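Long-range contacts in pectinesterase inhibitor (Actinidia chinensis, PDB 1XG2), which inhibits pectin methylesterase by binding it in a protein-protein complex, and may take part in the regulation of fruit ripening: residues T13-L18 with L136-D141; L37-I42 with F92-D97; K69-T74 with G121-P126; E77-A82 with D110-C115; S100-A105 with I142-S147. All blocks are in the same frame, centred on the assembly; numbering follows the deposited sequence. Where two conformers were deposited one is given.

Contact 1 of 5, residues T13-L18 with L136-D141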
# COMPACT_ATOMS: atom_id res chain seq x y z
N THR B 13 -20.93 10.24 0.35
CA THR B 13 -20.41 9.09 1.06
C THR B 13 -21.08 7.82 0.56
O THR B 13 -22.13 7.85 -0.06
CB THR B 13 -20.65 9.18 2.61
OG1 THR B 13 -22.06 9.12 2.91
CG2 THR B 13 -20.19 10.51 3.19
N ARG B 14 -20.48 6.69 0.90
CA ARG B 14 -21.03 5.41 0.49
C ARG B 14 -22.24 4.97 1.31
O ARG B 14 -22.99 4.09 0.89
CB ARG B 14 -19.93 4.34 0.49
CG ARG B 14 -19.34 4.07 1.82
CD ARG B 14 -17.92 3.52 1.74
NE ARG B 14 -17.89 2.06 1.69
CZ ARG B 14 -17.28 1.34 0.76
NH1 ARG B 14 -16.68 1.89 -0.27
NH2 ARG B 14 -17.30 0.03 0.86
N ASN B 15 -22.45 5.59 2.47
CA ASN B 15 -23.64 5.33 3.28
C ASN B 15 -24.22 6.66 3.77
O ASN B 15 -23.96 7.08 4.91
CB ASN B 15 -23.31 4.40 4.46
CG ASN B 15 -24.55 3.90 5.17
OD1 ASN B 15 -25.63 4.48 5.02
ND2 ASN B 15 -24.39 2.83 5.95
N PRO B 16 -24.96 7.35 2.92
CA PRO B 16 -25.57 8.64 3.30
C PRO B 16 -26.48 8.56 4.53
O PRO B 16 -26.56 9.53 5.27
CB PRO B 16 -26.37 9.03 2.05
CG PRO B 16 -25.67 8.35 0.94
CD PRO B 16 -25.24 7.02 1.50
N SER B 17 -27.18 7.46 4.73
CA SER B 17 -28.06 7.34 5.89
C SER B 17 -27.25 7.38 7.18
O SER B 17 -27.62 8.05 8.13
CB SER B 17 -28.89 6.06 5.82
OG SER B 17 -29.75 6.12 4.70
N LEU B 18 -26.15 6.64 7.19
CA LEU B 18 -25.29 6.58 8.36
C LEU B 18 -24.61 7.91 8.60
O LEU B 18 -24.53 8.38 9.72
CB LEU B 18 -24.25 5.47 8.23
CG LEU B 18 -23.32 5.36 9.45
CD1 LEU B 18 -24.10 5.10 10.76
CD2 LEU B 18 -22.27 4.27 9.22
N LEU B 136 -16.74 1.02 9.94
CA LEU B 136 -15.55 1.85 9.97
C LEU B 136 -15.33 2.45 8.59
O LEU B 136 -14.94 3.60 8.48
CB LEU B 136 -14.32 1.05 10.36
CG LEU B 136 -13.05 1.90 10.45
CD1 LEU B 136 -13.25 3.05 11.41
CD2 LEU B 136 -11.86 1.03 10.88
N GLU B 137 -15.57 1.65 7.56
CA GLU B 137 -15.41 2.11 6.18
C GLU B 137 -16.35 3.28 5.91
O GLU B 137 -15.93 4.32 5.39
CB GLU B 137 -15.66 0.97 5.19
CG GLU B 137 -14.53 -0.05 5.10
CD GLU B 137 -14.84 -1.19 4.16
OE1 GLU B 137 -15.99 -1.29 3.69
OE2 GLU B 137 -13.93 -1.99 3.88
N ASP B 138 -17.61 3.14 6.30
CA ASP B 138 -18.62 4.18 6.09
C ASP B 138 -18.26 5.46 6.85
O ASP B 138 -18.41 6.58 6.34
CB ASP B 138 -20.01 3.67 6.49
CG ASP B 138 -20.51 2.54 5.60
OD1 ASP B 138 -21.49 1.82 5.97
OD2 ASP B 138 -19.99 2.28 4.51
N LEU B 139 -17.78 5.30 8.08
CA LEU B 139 -17.44 6.43 8.92
C LEU B 139 -16.20 7.15 8.41
O LEU B 139 -16.15 8.38 8.43
CB LEU B 139 -17.21 5.98 10.36
CG LEU B 139 -18.49 5.51 11.04
CD1 LEU B 139 -18.22 5.01 12.46
CD2 LEU B 139 -19.55 6.60 11.01
N CYS B 140 -15.21 6.38 7.97
CA CYS B 140 -13.97 6.95 7.44
C CYS B 140 -14.26 7.68 6.14
O CYS B 140 -13.60 8.67 5.80
CB CYS B 140 -12.93 5.87 7.23
SG CYS B 140 -12.10 5.30 8.74
N ASP B 141 -15.25 7.21 5.40
CA ASP B 141 -15.64 7.87 4.16
C ASP B 141 -16.20 9.28 4.41
O ASP B 141 -16.01 10.17 3.60
CB ASP B 141 -16.64 7.02 3.40
CG ASP B 141 -16.69 7.35 1.94
OD1 ASP B 141 -15.62 7.62 1.34
OD2 ASP B 141 -17.74 7.34 1.30
O HOH W 1 -18.58 0.09 3.53
O HOH W 2 -20.76 6.77 4.72
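R14 and N15, at the turn that leads into helix 16-24, meet D138 and D141 on one side of helix 127-149, and the joint illustrates how an N-terminal extension is tied to a four-helix bundle through a salt-bridge network. The charged part centres on R14. R14 NE lies 3.5 Å from D138 OD2, which sits at the guanidinium edge, while NH2 pairs with E137 OE1, the two flat groups turned 81° apart. Water 1 accepts from R14 NE and lies within bonding distance of both carboxylates, so arginine and acids share one solvent molecule. The hydrogen bonds form a second set. R14 N donates a hydrogen bond to D141 OD2 at 2.8 Å, and N15 ND2 reaches D138 OD1 almost straight, from above the carboxylate plane. Apolar contact is slight: L18 CD2 rests 3.6 Å from D138 CB and also touches L139 CD2. Near D141, N190 and D188 of the pectinesterase chain come close, and T187 of that chain packs on R14. N15 does double duty as N-cap of helix 16-24: with CG anti to its own backbone N (chi1 -170°), its OD1 accepts from L18 N at 3.1 Å.

Contact 2 of 5, residues L37-I42 with F92-D97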
# COMPACT_ATOMS: atom_id res chain seq x y z
N LEU B 37 -16.95 19.80 11.48
CA LEU B 37 -17.60 18.55 11.10
C LEU B 37 -16.54 17.47 10.93
O LEU B 37 -16.75 16.34 11.36
CB LEU B 37 -18.43 18.72 9.83
CG LEU B 37 -19.60 19.70 9.97
CD1 LEU B 37 -20.22 19.98 8.62
CD2 LEU B 37 -20.64 19.16 10.94
N GLY B 38 -15.39 17.85 10.36
CA GLY B 38 -14.25 16.96 10.21
C GLY B 38 -13.74 16.36 11.51
O GLY B 38 -13.58 15.15 11.61
N GLN B 39 -13.50 17.20 12.51
CA GLN B 39 -13.01 16.72 13.79
C GLN B 39 -14.03 15.80 14.46
O GLN B 39 -13.67 14.80 15.06
CB GLN B 39 -12.66 17.88 14.74
CG GLN B 39 -11.48 18.76 14.29
CD GLN B 39 -10.10 18.08 14.37
OE1 GLN B 39 -10.02 16.88 14.68
NE2 GLN B 39 -9.05 18.81 14.09
N PHE B 40 -15.30 16.14 14.31
CA PHE B 40 -16.36 15.34 14.91
C PHE B 40 -16.38 13.97 14.26
O PHE B 40 -16.48 12.94 14.94
CB PHE B 40 -17.71 16.04 14.72
CG PHE B 40 -18.85 15.32 15.36
CD1 PHE B 40 -19.08 15.44 16.72
CD2 PHE B 40 -19.68 14.50 14.60
CE1 PHE B 40 -20.13 14.76 17.33
CE2 PHE B 40 -20.72 13.81 15.21
CZ PHE B 40 -20.96 13.95 16.57
N SER B 41 -16.25 13.97 12.94
CA SER B 41 -16.33 12.75 12.16
C SER B 41 -15.11 11.87 12.41
O SER B 41 -15.19 10.65 12.50
CB SER B 41 -16.40 13.13 10.68
OG SER B 41 -17.85 13.61 10.45
N ILE B 42 -13.92 12.44 12.63
CA ILE B 42 -12.76 11.63 12.98
C ILE B 42 -13.00 10.98 14.34
O ILE B 42 -12.73 9.81 14.52
CB ILE B 42 -11.44 12.46 12.99
CG1 ILE B 42 -11.11 12.99 11.60
CG2 ILE B 42 -10.26 11.61 13.49
CD1 ILE B 42 -10.08 14.13 11.63
N PHE B 92 -3.50 16.68 11.61
CA PHE B 92 -3.38 17.14 10.24
C PHE B 92 -4.52 18.11 9.88
O PHE B 92 -4.31 19.13 9.22
CB PHE B 92 -3.36 15.95 9.26
CG PHE B 92 -2.08 15.15 9.27
CD1 PHE B 92 -2.12 13.77 9.45
CD2 PHE B 92 -0.85 15.76 9.07
CE1 PHE B 92 -0.95 13.02 9.45
CE2 PHE B 92 0.32 15.01 9.05
CZ PHE B 92 0.27 13.64 9.24
N LEU B 93 -5.73 17.79 10.32
CA LEU B 93 -6.88 18.66 10.05
C LEU B 93 -6.66 20.04 10.73
O LEU B 93 -6.88 21.07 10.11
CB LEU B 93 -8.18 17.99 10.51
CG LEU B 93 -9.50 18.76 10.35
CD1 LEU B 93 -9.67 19.33 8.96
CD2 LEU B 93 -10.68 17.85 10.70
N THR B 94 -6.21 20.02 11.98
CA THR B 94 -5.93 21.25 12.74
C THR B 94 -4.90 22.13 12.03
O THR B 94 -5.05 23.34 11.95
CB THR B 94 -5.40 20.89 14.12
OG1 THR B 94 -6.39 20.12 14.84
CG2 THR B 94 -5.17 22.16 14.99
N SER B 95 -3.88 21.47 11.47
CA SER B 95 -2.78 22.17 10.82
C SER B 95 -3.13 22.62 9.40
O SER B 95 -2.42 23.39 8.76
CB SER B 95 -1.57 21.23 10.79
OG SER B 95 -0.90 21.28 12.04
N GLY B 96 -4.27 22.17 8.88
CA GLY B 96 -4.66 22.51 7.52
C GLY B 96 -3.98 21.67 6.45
O GLY B 96 -3.96 22.04 5.30
N ASP B 97 -3.42 20.53 6.84
CA ASP B 97 -2.78 19.63 5.88
C ASP B 97 -3.81 18.59 5.42
O ASP B 97 -3.85 17.46 5.91
CB ASP B 97 -1.57 18.98 6.55
CG ASP B 97 -0.78 18.08 5.63
OD1 ASP B 97 -1.17 17.91 4.45
OD2 ASP B 97 0.25 17.49 6.03
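L93 pushes its CD2 methyl against the backbone of helix 34-60 at G38 and Q39, and this is the tight half of a contact between two long helices near one end of the bundle. L93 CD2 lies 3.5 Å from G38 C and 3.4 Å from Q39 N, an approach that the bare glycine permits, since a beta carbon at G38 would collide with it. The leucine reaches across because CG stands anti to the backbone N (chi1 178°), and I42 CD1 meets L93 CD2 at 3.9 Å, the two side chains lying side by side and running opposite ways.

Toward solvent the packing gives way to a polar fringe. Q39 bends at chi2 (-70°), which lays its CD alongside L93 CD2 at 3.7 Å and carries the amide past the leucine to T94. There Q39 NE2 and T94 OG1 stand 3.1 Å apart, and both groups have partners in the preceding turn of helix 66-95: K90 NZ donates to Q39 OE1, and T94 OG1 bonds to K90 O. With an alanine at the glutamine's position, K90 would probably lose this acceptor and one flank of L93 would be uncovered. Just beyond T94, G96, with positive phi, closes the last turn in a Schellman motif.

Further in, L93 and I42 both touch L101 of helix 98-118, and I42 also meets V143 of helix 127-149, so the contact lies where all four long helices converge.

Contact 3 of 5, residues K69-T74 with G121-P126; sequences KGRYET and GPPNIP
R71 NH2 is the atom round which this contact is organised, since two backbone carbonyls of the loop 121-126 close on it. R71 NH2 donates to G121 O at 2.9 Å with an N-H...O angle of 163°; the oxygen lies at the edge of the guanidinium, in its plane, although the donor stands above the carbonyl plane of the glycine. R71 NH2 also lies 2.8 Å from P123 O, a bent, weak bond. The case shows how an arginine can brace a loop that has no regular structure of its own. R71 is able to do so because its chain runs extended from CG to NE and delivers the planar group to the loop. One face of the guanidinium is taken by the ring of P123, whose CD lies 3.6 Å above the plane, displaced to the margin of the group; the peptide bond before this proline is cis. At the neighbouring nitrogen, R71 NH1 donates to E120 O.

A second, apolar touch lies farther along the loop. Y72 and P126 reach toward each other, with P126 CD at the ring edge, 4.1 Å from Y72 CE2, and P126 CG near the hydroxyl.

The loop joins helix 98-118 to helix 127-149, and P126 is the N-cap residue of the latter. Here the loop is held against helix 66-95, while L59 of helix 34-60 packs on both Y72 and P126.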
# COMPACT_ATOMS: atom_id res chain seq x y z
N LYS B 69 -7.58 -17.77 14.12
CA LYS B 69 -6.86 -16.90 15.04
C LYS B 69 -5.90 -15.98 14.28
O LYS B 69 -5.72 -14.83 14.66
CB LYS B 69 -6.09 -17.71 16.07
CG LYS B 69 -6.99 -18.46 17.04
CD LYS B 69 -6.20 -19.03 18.21
CE LYS B 69 -5.92 -17.96 19.26
NZ LYS B 69 -4.60 -18.19 19.92
N GLY B 70 -5.28 -16.50 13.23
CA GLY B 70 -4.39 -15.71 12.39
C GLY B 70 -5.15 -14.61 11.64
O GLY B 70 -4.61 -13.53 11.43
N ARG B 71 -6.38 -14.90 11.23
CA ARG B 71 -7.24 -13.90 10.61
C ARG B 71 -7.61 -12.80 11.60
O ARG B 71 -7.50 -11.59 11.29
CB ARG B 71 -8.47 -14.55 9.98
CG ARG B 71 -8.11 -15.40 8.80
CD ARG B 71 -9.25 -16.20 8.22
NE ARG B 71 -8.85 -16.80 6.96
CZ ARG B 71 -9.66 -17.13 5.97
NH1 ARG B 71 -9.15 -17.63 4.86
NH2 ARG B 71 -10.97 -16.99 6.09
N TYR B 72 -8.00 -13.19 12.81
CA TYR B 72 -8.31 -12.21 13.84
C TYR B 72 -7.08 -11.38 14.21
O TYR B 72 -7.20 -10.19 14.51
CB TYR B 72 -8.83 -12.87 15.11
CG TYR B 72 -10.20 -13.51 15.00
CD1 TYR B 72 -10.52 -14.64 15.76
CD2 TYR B 72 -11.20 -12.97 14.18
CE1 TYR B 72 -11.77 -15.23 15.69
CE2 TYR B 72 -12.45 -13.55 14.10
CZ TYR B 72 -12.74 -14.68 14.86
OH TYR B 72 -14.00 -15.25 14.79
N GLU B 73 -5.90 -11.99 14.22
CA GLU B 73 -4.71 -11.26 14.62
C GLU B 73 -4.38 -10.21 13.56
O GLU B 73 -3.97 -9.11 13.89
CB GLU B 73 -3.52 -12.18 14.87
CG GLU B 73 -2.29 -11.43 15.41
CD GLU B 73 -2.54 -10.70 16.74
OE1 GLU B 73 -3.29 -11.22 17.60
OE2 GLU B 73 -1.98 -9.58 16.94
N THR B 74 -4.60 -10.56 12.30
CA THR B 74 -4.40 -9.62 11.20
C THR B 74 -5.39 -8.45 11.35
O THR B 74 -5.02 -7.28 11.23
CB THR B 74 -4.61 -10.37 9.87
OG1 THR B 74 -3.49 -11.24 9.63
CG2 THR B 74 -4.63 -9.43 8.67
N GLY B 121 -12.77 -17.17 1.78
CA GLY B 121 -13.00 -18.59 1.97
C GLY B 121 -13.14 -18.86 3.45
O GLY B 121 -13.07 -17.95 4.26
N PRO B 122 -13.38 -20.12 3.81
CA PRO B 122 -13.43 -20.52 5.22
C PRO B 122 -12.06 -20.40 5.91
O PRO B 122 -11.04 -20.53 5.23
CB PRO B 122 -13.87 -21.99 5.15
CG PRO B 122 -13.42 -22.44 3.80
CD PRO B 122 -13.63 -21.25 2.90
N PRO B 123 -12.01 -20.19 7.22
CA PRO B 123 -13.19 -20.01 8.08
C PRO B 123 -13.81 -18.62 7.89
O PRO B 123 -13.08 -17.63 7.89
CB PRO B 123 -12.63 -20.18 9.50
CG PRO B 123 -11.18 -19.82 9.39
CD PRO B 123 -10.75 -20.14 7.98
N ASN B 124 -15.14 -18.57 7.75
CA ASN B 124 -15.85 -17.35 7.39
C ASN B 124 -15.89 -16.33 8.50
O ASN B 124 -15.83 -16.66 9.68
CB ASN B 124 -17.30 -17.64 7.00
CG ASN B 124 -17.42 -18.51 5.77
OD1 ASN B 124 -18.36 -19.30 5.68
ND2 ASN B 124 -16.51 -18.36 4.81
N ILE B 125 -16.02 -15.08 8.11
CA ILE B 125 -16.01 -13.99 9.06
C ILE B 125 -17.30 -14.01 9.87
O ILE B 125 -18.36 -14.28 9.31
CB ILE B 125 -15.85 -12.65 8.32
CG1 ILE B 125 -15.46 -11.55 9.30
CG2 ILE B 125 -17.10 -12.29 7.52
CD1 ILE B 125 -15.02 -10.30 8.62
N PRO B 126 -17.21 -13.74 11.16
CA PRO B 126 -18.42 -13.51 11.96
C PRO B 126 -19.16 -12.28 11.47
O PRO B 126 -18.54 -11.26 11.16
CB PRO B 126 -17.88 -13.30 13.37
CG PRO B 126 -16.51 -13.82 13.35
CD PRO B 126 -15.99 -13.63 11.97

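Contact 4 of 5, residues E77-A82 with D110-C115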
# COMPACT_ATOMS: atom_id res chain seq x y z
N GLU B 77 -4.21 -6.16 14.16
CA GLU B 77 -3.07 -5.30 13.77
C GLU B 77 -3.53 -4.14 12.89
O GLU B 77 -3.10 -3.00 13.07
CB GLU B 77 -2.00 -6.13 13.06
CG GLU B 77 -1.27 -7.07 14.01
CD GLU B 77 -0.33 -8.07 13.32
OE1 GLU B 77 0.19 -8.97 14.03
OE2 GLU B 77 -0.12 -7.97 12.10
N ASN B 78 -4.44 -4.43 11.97
CA ASN B 78 -5.00 -3.42 11.09
C ASN B 78 -5.83 -2.38 11.82
O ASN B 78 -5.72 -1.19 11.53
CB ASN B 78 -5.84 -4.07 9.99
CG ASN B 78 -4.99 -4.54 8.83
OD1 ASN B 78 -4.70 -3.77 7.91
ND2 ASN B 78 -4.59 -5.79 8.87
N TYR B 79 -6.61 -2.81 12.81
CA TYR B 79 -7.39 -1.86 13.58
C TYR B 79 -6.48 -0.99 14.45
O TYR B 79 -6.76 0.18 14.65
CB TYR B 79 -8.50 -2.55 14.38
CG TYR B 79 -9.78 -2.65 13.59
CD1 TYR B 79 -9.95 -3.66 12.64
CD2 TYR B 79 -10.78 -1.71 13.74
CE1 TYR B 79 -11.13 -3.74 11.88
CE2 TYR B 79 -11.97 -1.78 13.01
CZ TYR B 79 -12.13 -2.79 12.08
OH TYR B 79 -13.30 -2.86 11.35
N ALA B 80 -5.39 -1.57 14.95
CA ALA B 80 -4.45 -0.83 15.77
C ALA B 80 -3.83 0.29 14.93
O ALA B 80 -3.73 1.42 15.39
CB ALA B 80 -3.37 -1.76 16.35
N ASP B 81 -3.47 -0.03 13.70
CA ASP B 81 -2.91 0.95 12.78
C ASP B 81 -3.97 2.01 12.41
O ASP B 81 -3.66 3.20 12.38
CB ASP B 81 -2.37 0.26 11.52
CG ASP B 81 -1.08 -0.53 11.79
OD1 ASP B 81 -0.45 -0.29 12.84
OD2 ASP B 81 -0.65 -1.41 11.01
N ALA B 82 -5.20 1.57 12.16
CA ALA B 82 -6.30 2.49 11.86
C ALA B 82 -6.53 3.50 12.98
O ALA B 82 -6.74 4.69 12.72
CB ALA B 82 -7.58 1.73 11.57
N ASP B 110 -8.82 1.39 5.07
CA ASP B 110 -8.24 0.16 4.56
C ASP B 110 -7.86 -0.86 5.65
O ASP B 110 -7.60 -2.02 5.34
CB ASP B 110 -6.99 0.47 3.75
CG ASP B 110 -7.30 1.02 2.37
OD1 ASP B 110 -8.48 0.96 1.92
OD2 ASP B 110 -6.42 1.51 1.65
N GLY B 111 -7.76 -0.43 6.90
CA GLY B 111 -7.63 -1.38 7.99
C GLY B 111 -8.82 -2.32 8.05
O GLY B 111 -8.67 -3.54 8.19
N ALA B 112 -10.02 -1.75 7.94
CA ALA B 112 -11.25 -2.55 7.95
C ALA B 112 -11.33 -3.42 6.69
O ALA B 112 -11.73 -4.58 6.75
CB ALA B 112 -12.46 -1.63 8.03
N GLY B 113 -10.93 -2.86 5.56
CA GLY B 113 -10.95 -3.58 4.30
C GLY B 113 -9.96 -4.72 4.25
O GLY B 113 -10.21 -5.75 3.61
N THR B 114 -8.83 -4.55 4.92
CA THR B 114 -7.82 -5.59 4.98
C THR B 114 -8.30 -6.73 5.88
O THR B 114 -8.05 -7.89 5.60
CB THR B 114 -6.52 -5.01 5.51
OG1 THR B 114 -6.04 -3.99 4.61
CG2 THR B 114 -5.42 -6.06 5.52
N CYS B 115 -9.01 -6.39 6.95
CA CYS B 115 -9.67 -7.41 7.77
C CYS B 115 -10.62 -8.22 6.88
O CYS B 115 -10.54 -9.45 6.84
CB CYS B 115 -10.42 -6.77 8.93
SG CYS B 115 -11.20 -7.97 10.02
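In the four-helix bundle of this inhibitor, helices 66-95 and 98-118 run antiparallel, and between 77-82 and 110-115 their axes are 8.2 Å apart at an angle of 174°. G111 makes the closeness possible: its CA lies 4.5 Å from that of N78, and a beta carbon there would clash with N78 O. N78 CB rests 3.4 Å from G111 O. With CG anti to the carbonyl carbon (chi1 -83°), the N78 amide is set beside T114 and crosses it at about a right angle, OD1 lying 3.3 Å from T114 CB, while ND2 donates back to T74 O in its own helix. A leucine in its place would probably lose the amide's bond to T74 O. On the inner flank Y79 reaches over to A112, its OH 3.6 Å from A112 CB, and C115 CB stands at the ring edge. Y79 OH is hydrogen-bonded to D133 of helix 127-149. T114 OG1 donates to D110 O at 2.6 Å, and H137 of the pectinesterase chain also bonds this hydroxyl; N158 and Q191 of that chain bond D110. Adjacent to this packing, C115 joins C75 in a disulfide. The whole is a close antiparallel packing of two helices across a glycine, within a four-helix bundle.

Contact 5 of 5, residues S100-A105 with I142-S147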
# COMPACT_ATOMS: atom_id res chain seq x y z
N SER B 100 -2.54 15.20 3.83
CA SER B 100 -2.20 14.17 4.80
C SER B 100 -3.46 13.62 5.46
O SER B 100 -3.54 12.43 5.73
CB SER B 100 -1.23 14.69 5.87
OG SER B 100 0.01 15.02 5.28
N LEU B 101 -4.44 14.48 5.70
CA LEU B 101 -5.69 14.02 6.29
C LEU B 101 -6.32 12.95 5.41
O LEU B 101 -6.72 11.91 5.92
CB LEU B 101 -6.66 15.19 6.47
CG LEU B 101 -8.12 14.85 6.77
CD1 LEU B 101 -8.21 14.19 8.13
CD2 LEU B 101 -8.94 16.12 6.74
N ASN B 102 -6.37 13.18 4.11
CA ASN B 102 -6.97 12.19 3.20
C ASN B 102 -6.20 10.85 3.28
O ASN B 102 -6.79 9.81 3.52
CB ASN B 102 -7.03 12.71 1.77
CG ASN B 102 -7.79 11.78 0.86
OD1 ASN B 102 -7.37 10.63 0.60
ND2 ASN B 102 -8.89 12.26 0.36
N ILE B 103 -4.89 10.92 3.13
CA ILE B 103 -4.04 9.73 3.17
C ILE B 103 -4.24 8.91 4.46
O ILE B 103 -4.36 7.68 4.39
CB ILE B 103 -2.55 10.16 3.04
CG1 ILE B 103 -2.29 10.79 1.66
CG2 ILE B 103 -1.62 8.96 3.29
CD1 ILE B 103 -2.48 9.89 0.49
N TYR B 104 -4.29 9.57 5.61
CA TYR B 104 -4.42 8.85 6.86
C TYR B 104 -5.83 8.29 7.05
O TYR B 104 -5.97 7.18 7.54
CB TYR B 104 -3.99 9.69 8.06
CG TYR B 104 -2.48 9.76 8.20
CD1 TYR B 104 -1.71 10.35 7.21
CD2 TYR B 104 -1.83 9.20 9.30
CE1 TYR B 104 -0.33 10.42 7.32
CE2 TYR B 104 -0.41 9.28 9.41
CZ TYR B 104 0.31 9.90 8.41
OH TYR B 104 1.69 9.99 8.46
N ALA B 105 -6.85 9.03 6.63
CA ALA B 105 -8.22 8.49 6.64
C ALA B 105 -8.37 7.34 5.65
O ALA B 105 -9.10 6.39 5.93
CB ALA B 105 -9.27 9.59 6.39
N ILE B 142 -16.87 9.49 5.55
CA ILE B 142 -17.31 10.84 5.91
C ILE B 142 -16.08 11.74 6.02
O ILE B 142 -16.05 12.86 5.52
CB ILE B 142 -18.13 10.86 7.23
CG1 ILE B 142 -19.37 9.97 7.15
CG2 ILE B 142 -18.63 12.27 7.50
CD1 ILE B 142 -19.99 9.68 8.49
N VAL B 143 -15.04 11.23 6.68
CA VAL B 143 -13.82 12.00 6.85
C VAL B 143 -13.17 12.28 5.51
O VAL B 143 -12.72 13.38 5.27
CB VAL B 143 -12.81 11.26 7.75
CG1 VAL B 143 -11.54 12.08 7.90
CG2 VAL B 143 -13.43 10.98 9.11
N LEU B 144 -13.13 11.28 4.64
CA LEU B 144 -12.53 11.45 3.32
C LEU B 144 -13.27 12.53 2.51
O LEU B 144 -12.65 13.37 1.87
CB LEU B 144 -12.53 10.13 2.55
CG LEU B 144 -11.60 9.05 3.10
CD1 LEU B 144 -11.88 7.69 2.48
CD2 LEU B 144 -10.13 9.44 2.83
N VAL B 145 -14.60 12.52 2.56
CA VAL B 145 -15.39 13.48 1.80
C VAL B 145 -15.10 14.90 2.30
O VAL B 145 -14.89 15.83 1.52
CB VAL B 145 -16.89 13.16 1.87
CG1 VAL B 145 -17.74 14.35 1.36
CG2 VAL B 145 -17.18 11.93 1.05
N ILE B 146 -15.04 15.06 3.61
CA ILE B 146 -14.78 16.36 4.19
C ILE B 146 -13.37 16.80 3.79
O ILE B 146 -13.16 17.96 3.42
CB ILE B 146 -15.01 16.31 5.71
CG1 ILE B 146 -16.50 16.16 6.03
CG2 ILE B 146 -14.50 17.57 6.38
CD1 ILE B 146 -16.78 15.91 7.50
N SER B 147 -12.40 15.88 3.82
CA SER B 147 -11.02 16.23 3.44
C SER B 147 -10.93 16.76 1.99
O SER B 147 -10.06 17.58 1.68
CB SER B 147 -10.04 15.05 3.63
OG SER B 147 -10.15 14.09 2.58
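L101 and A105, one turn apart on helix 98-118, point toward V143 and S147 of helix 127-149, whereas N102 and L144 come in from the flank and turn their ends inward. This division between facing and flanking side chains is the theme of the interface, whose short segments run antiparallel at 162° with axes 9.0 Å apart.

Among the facing residues, L101 divides its two methyls: CD1 goes to V143 CG1 at 3.9 Å, the two side chains crossing obliquely, and CD2 presses on S147 CB at 3.5 Å, tighter than usual for carbons. V143 sends CG1 across because this branch stands anti to the backbone N (chi1 179°), and the same methyl touches A105 CB at 3.7 Å. A105 CB also touches L144 CD2, at 3.7 Å.

The flanking pair cross at about a right angle. L144 CD2 sits 3.4 Å from N102 O and over one face of the asparagine's amide. N102 ND2 makes a weak bond to S147 OG at 3.1 Å. S147 OG donates more firmly to L144 O, in its own helix, at 2.7 Å. The asparagine's stronger partners belong to the pectinesterase chain: A192 N donates to N102 OD1, and ND2 donates to N190 O.

Toward the inside L101 and V143 both touch I42 of helix 34-60. An apolar seam between antiparallel helices, edged by N102, which bonds to the bound enzyme, is thus what this part of the inhibitor's four-helix bundle presents.

In the fold
Contacts 2, 4 and 5 are buried and join long helices of the bundle, whereas contacts 1 and 3 are partly buried and attach less regular chain to it. Their chemistry follows: contacts 1 and 3 rely on arginine, with carboxylates in one and backbone carbonyls in the other, while the buried three rest mainly on aliphatic packing or close backbone approach. Contacts 2, 3 and 4 share helix 66-95, contacts 4 and 5 share helix 98-118, and contacts 1 and 5 share helix 127-149 and touch chiefly through T13. Contacts 2 and 5, with centres about 8 Å apart, form one region; contacts 2 and 3, their centres about 33 Å apart, lie on opposite sides of the chain's centre.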